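Local structure of tryptophane-5-halogenase (Microbispora sp. ATCC PTA-5024, 5UAO) at residues F81-H84 / D89-E92; Y297-A302 / D307-E312. The protein probably chlorinates a tryptophan of the lanthipeptide NAI-107 at its 5-position during biosynthesis, as an FAD-binding halogenase. All coordinates share one frame; numbering follows the deposited sequence.

Contact 1: F81-H84 / D89-E92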
loop_
_atom_site.group_PDB
_atom_site.type_symbol
_atom_site.label_atom_id
_atom_site.label_comp_id
_atom_site.label_asym_id
_atom_site.label_seq_id
_atom_site.Cartn_x
_atom_site.Cartn_y
_atom_site.Cartn_z
ATOM N N PHE A 81 11.357 12.484 13.059
ATOM C CA PHE A 81 12.005 13.292 12.039
ATOM C C PHE A 81 12.942 14.351 12.601
ATOM O O PHE A 81 14.128 14.440 12.233
ATOM C CB PHE A 81 10.919 13.921 11.130
ATOM C CG PHE A 81 11.473 14.680 9.977
ATOM C CD1 PHE A 81 11.761 14.058 8.797
ATOM C CD2 PHE A 81 11.640 16.031 10.071
ATOM C CE1 PHE A 81 12.321 14.786 7.740
ATOM C CE2 PHE A 81 12.187 16.752 9.048
ATOM C CZ PHE A 81 12.509 16.132 7.864
ATOM N N LEU A 82 12.457 15.111 13.570
ATOM C CA LEU A 82 13.277 16.152 14.127
ATOM C C LEU A 82 14.528 15.564 14.766
ATOM O O LEU A 82 15.649 16.034 14.502
ATOM C CB LEU A 82 12.511 17.033 15.143
ATOM C CG LEU A 82 11.358 17.887 14.549
ATOM C CD1 LEU A 82 10.443 18.384 15.662
ATOM C CD2 LEU A 82 11.873 19.037 13.680
ATOM N N HIS A 83 14.346 14.582 15.643
ATOM C CA HIS A 83 15.440 14.164 16.433
ATOM C C HIS A 83 16.375 13.142 15.711
ATOM O O HIS A 83 17.609 13.205 15.905
ATOM C CB HIS A 83 15.006 13.686 17.795
ATOM C CG HIS A 83 14.262 14.722 18.605
ATOM N ND1 HIS A 83 14.760 15.981 18.853
ATOM C CD2 HIS A 83 13.018 14.686 19.148
ATOM C CE1 HIS A 83 13.852 16.683 19.532
ATOM N NE2 HIS A 83 12.799 15.905 19.752
ATOM N N HIS A 84 15.812 12.209 14.961
ATOM C CA HIS A 84 16.579 11.164 14.336
ATOM C C HIS A 84 17.069 11.651 12.978
ATOM O O HIS A 84 18.258 11.685 12.747
ATOM C CB HIS A 84 15.828 9.862 14.204
ATOM C CG HIS A 84 15.672 9.114 15.487
ATOM N ND1 HIS A 84 16.747 8.681 16.228
ATOM C CD2 HIS A 84 14.562 8.722 16.169
ATOM C CE1 HIS A 84 16.315 8.052 17.313
ATOM N NE2 HIS A 84 14.996 8.048 17.292
ATOM N N ASP A 89 19.283 17.687 18.961
ATOM C CA ASP A 89 19.390 17.301 20.355
ATOM C C ASP A 89 18.155 17.683 21.170
ATOM O O ASP A 89 17.786 18.844 21.235
ATOM C CB ASP A 89 20.597 18.015 21.000
ATOM C CG ASP A 89 20.679 17.784 22.527
ATOM O OD1 ASP A 89 20.976 16.658 22.959
ATOM O OD2 ASP A 89 20.439 18.714 23.310
ATOM N N PRO A 90 17.573 16.727 21.864
ATOM C CA PRO A 90 16.293 17.067 22.510
ATOM C C PRO A 90 16.349 18.034 23.642
ATOM O O PRO A 90 15.404 18.786 23.812
ATOM C CB PRO A 90 15.757 15.732 22.984
ATOM C CG PRO A 90 16.875 14.774 22.905
ATOM C CD PRO A 90 17.822 15.267 21.852
ATOM N N ALA A 91 17.441 18.044 24.423
ATOM C CA ALA A 91 17.528 18.980 25.532
ATOM C C ALA A 91 17.605 20.407 24.983
ATOM O O ALA A 91 16.909 21.328 25.438
ATOM C CB ALA A 91 18.747 18.639 26.436
ATOM N N GLU A 92 18.419 20.588 23.967
ATOM C CA GLU A 92 18.535 21.876 23.300
ATOM C C GLU A 92 17.236 22.342 22.641
ATOM O O GLU A 92 16.877 23.509 22.697
ATOM C CB GLU A 92 19.621 21.815 22.218
ATOM C CG GLU A 92 20.019 23.185 21.668
ATOM C CD GLU A 92 21.150 23.114 20.636
ATOM O OE1 GLU A 92 20.967 22.483 19.555
ATOM O OE2 GLU A 92 22.218 23.720 20.922
#
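Asp89 meets His83 through its backbone: atom C of Asp89 lies obliquely off the imidazole, 4.4 Å from ND1 of His83. Its carboxylate N-caps the helix that follows, OD2 of Asp89 accepting from the amide N of Glu92 at 2.8 Å. The N-H meets OD2 on its anti side and 32° out of the carboxylate plane. Pro90 comes next and carries most of the touch. Its CA sits 3.9 Å from His83 CE1, and its CB lies over one face of the imidazole, offset toward the rim, with CB of Pro90 and CE1 of His83 4.1 Å apart. This is a short helix-loop-helix connection: His83 reaches out from helix 76-85 with CG anti to its carbonyl carbon (chi1 -59°), and its ring packs against the first turn of helix 90-97. Both ring nitrogens have partners, ND1 the carbonyl of Ile88 and NE2 the hydroxyl of Tyr174, which should fix the imidazole's rotation under Pro90. Leu523 of helix 517-524 touches both His83 and Pro90. Glu92, whose amide completes the cap, sends its own carboxylate to Tyr184 and to Arg191, the latter as a salt bridge.

Contact 2: Y297-A302 / D307-E312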
loop_
_atom_site.group_PDB
_atom_site.type_symbol
_atom_site.label_atom_id
_atom_site.label_comp_id
_atom_site.label_asym_id
_atom_site.label_seq_id
_atom_site.Cartn_x
_atom_site.Cartn_y
_atom_site.Cartn_z
ATOM N N TYR A 297 -9.484 30.771 14.062
ATOM C CA TYR A 297 -10.785 30.495 13.457
ATOM C C TYR A 297 -10.621 30.437 11.947
ATOM O O TYR A 297 -10.397 31.432 11.258
ATOM C CB TYR A 297 -11.760 31.587 13.856
ATOM C CG TYR A 297 -13.141 31.481 13.348
ATOM C CD1 TYR A 297 -13.603 30.353 12.667
ATOM C CD2 TYR A 297 -14.075 32.486 13.661
ATOM C CE1 TYR A 297 -14.915 30.279 12.231
ATOM C CE2 TYR A 297 -15.377 32.382 13.253
ATOM C CZ TYR A 297 -15.800 31.274 12.588
ATOM O OH TYR A 297 -17.117 31.187 12.179
ATOM N N VAL A 298 -10.643 29.203 11.488
ATOM C CA VAL A 298 -10.625 28.854 10.089
ATOM C C VAL A 298 -12.064 28.927 9.567
ATOM O O VAL A 298 -12.962 28.243 10.059
ATOM C CB VAL A 298 -10.072 27.383 9.931
ATOM C CG1 VAL A 298 -10.263 26.852 8.512
ATOM C CG2 VAL A 298 -8.580 27.325 10.270
ATOM N N PHE A 299 -12.268 29.714 8.558
ATOM C CA PHE A 299 -13.655 29.986 8.067
ATOM C C PHE A 299 -13.702 30.055 6.541
ATOM O O PHE A 299 -12.663 30.264 5.902
ATOM C CB PHE A 299 -14.226 31.307 8.686
ATOM C CG PHE A 299 -13.455 32.550 8.388
ATOM C CD1 PHE A 299 -12.335 32.895 9.142
ATOM C CD2 PHE A 299 -13.877 33.446 7.441
ATOM C CE1 PHE A 299 -11.653 34.077 8.885
ATOM C CE2 PHE A 299 -13.176 34.605 7.140
ATOM C CZ PHE A 299 -12.065 34.942 7.877
ATOM N N SER A 300 -14.924 29.941 5.981
ATOM C CA SER A 300 -15.218 30.310 4.581
ATOM C C SER A 300 -15.535 31.768 4.454
ATOM O O SER A 300 -16.567 32.253 4.994
ATOM C CB SER A 300 -16.448 29.576 4.080
ATOM O OG SER A 300 -16.792 30.193 2.827
ATOM N N SER A 301 -14.687 32.504 3.747
ATOM C CA SER A 301 -14.907 33.942 3.578
ATOM C C SER A 301 -16.223 34.202 2.759
ATOM O O SER A 301 -16.846 35.259 2.870
ATOM C CB SER A 301 -13.700 34.623 2.932
ATOM O OG SER A 301 -13.567 34.160 1.618
ATOM N N ALA A 302 -16.680 33.191 2.028
ATOM C CA ALA A 302 -17.958 33.318 1.325
ATOM C C ALA A 302 -19.113 33.353 2.318
ATOM O O ALA A 302 -20.196 33.889 2.011
ATOM C CB ALA A 302 -18.107 32.169 0.343
ATOM N N ASP A 307 -14.096 40.456 9.848
ATOM C CA ASP A 307 -14.431 41.163 11.095
ATOM C C ASP A 307 -15.558 40.478 11.880
ATOM O O ASP A 307 -15.501 40.443 13.127
ATOM C CB ASP A 307 -14.816 42.638 10.863
ATOM C CG ASP A 307 -13.711 43.441 10.237
ATOM O OD1 ASP A 307 -12.571 43.357 10.723
ATOM O OD2 ASP A 307 -13.987 44.194 9.269
ATOM N N ASP A 308 -16.562 39.962 11.195
ATOM C CA ASP A 308 -17.604 39.190 11.867
ATOM C C ASP A 308 -17.029 37.875 12.412
ATOM O O ASP A 308 -17.407 37.445 13.489
ATOM C CB ASP A 308 -18.772 38.948 10.956
ATOM C CG ASP A 308 -19.552 40.254 10.620
ATOM O OD1 ASP A 308 -19.375 41.283 11.336
ATOM O OD2 ASP A 308 -20.378 40.219 9.680
ATOM N N ALA A 309 -16.066 37.282 11.722
ATOM C CA ALA A 309 -15.394 36.064 12.250
ATOM C C ALA A 309 -14.612 36.353 13.499
ATOM O O ALA A 309 -14.737 35.636 14.484
ATOM C CB ALA A 309 -14.438 35.487 11.223
ATOM N N ALA A 310 -13.841 37.432 13.477
ATOM C CA ALA A 310 -13.151 37.883 14.668
ATOM C C ALA A 310 -14.115 38.192 15.819
ATOM O O ALA A 310 -13.842 37.784 16.960
ATOM C CB ALA A 310 -12.234 39.040 14.362
ATOM N N ALA A 311 -15.307 38.727 15.520
ATOM C CA ALA A 311 -16.307 39.009 16.557
ATOM C C ALA A 311 -16.896 37.737 17.173
ATOM O O ALA A 311 -17.138 37.677 18.390
ATOM C CB ALA A 311 -17.452 39.909 16.035
ATOM N N GLU A 312 -17.152 36.732 16.315
ATOM C CA GLU A 312 -17.630 35.431 16.759
ATOM C C GLU A 312 -16.562 34.764 17.662
ATOM O O GLU A 312 -16.855 34.191 18.693
ATOM C CB GLU A 312 -17.964 34.555 15.595
ATOM C CG GLU A 312 -18.698 33.306 15.998
ATOM C CD GLU A 312 -18.703 32.257 14.926
ATOM O OE1 GLU A 312 -18.734 32.639 13.724
ATOM O OE2 GLU A 312 -18.803 31.043 15.273
#
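Tyr297 swings its ring anti to the backbone N (chi1 -180°), and Glu312, likewise anti and extended beyond CG, reaches back from the helix to meet the phenol. Tyr297 OH donates to Glu312 OE1 at 2.7 Å, approaching from above the carboxylate plane, 44° out of it; ring and carboxylate stand 78° apart. Further down the ring, the carbonyl O of Ala309 lies in plane at the edge, 3.3 Å from Tyr297 CD2, while CB of Ala309 packs 3.8 Å from Tyr297 CE2. That same methyl sits nearly over the centre of the Phe299 ring, a CH-pi contact with CB of Ala309 3.9 Å from the ring centroid. One methyl group therefore touches both aromatic side chains, residues i and i+2 of one strand. The phenol also takes the amide of Ala281, and the second oxygen of Glu312, OE2, takes that of Asn280, so the buried pair grips the turn between strands 274-279 and 282-288. A phenylalanine in place of Tyr297 would probably leave Glu312 OE1 and the amide of Ala281 without their shared mate and let the carboxylate shift. After strand 293-299, in the largely antiparallel sheet, the chain turns through a short loop, and helix 306-316 packs back on the sheet, Ala309 against the two aromatic rings and Glu312 against the phenol.

In the fold
Contact 1 closes some two hundred residues before contact 2 opens, and the two lie on opposite sides of the chain's centre, their own centres 37 Å apart and their nearest atoms about 22 Å apart. They share no helix, strand or sheet. Contact 1 joins consecutive helices, 76-85 and 90-97, in a helical region also lined by helix 517-524 from near the C-terminus. Contact 2 belongs to the seven-stranded mixed sheet, where strand 293-299 is backed by helix 306-316. Both lie within the tryptophan halogenase region of the chain, and each joins segments only a few residues apart. The Phe299 side chain of contact 2 lies about 9 Å from the bound FAD, without touching it.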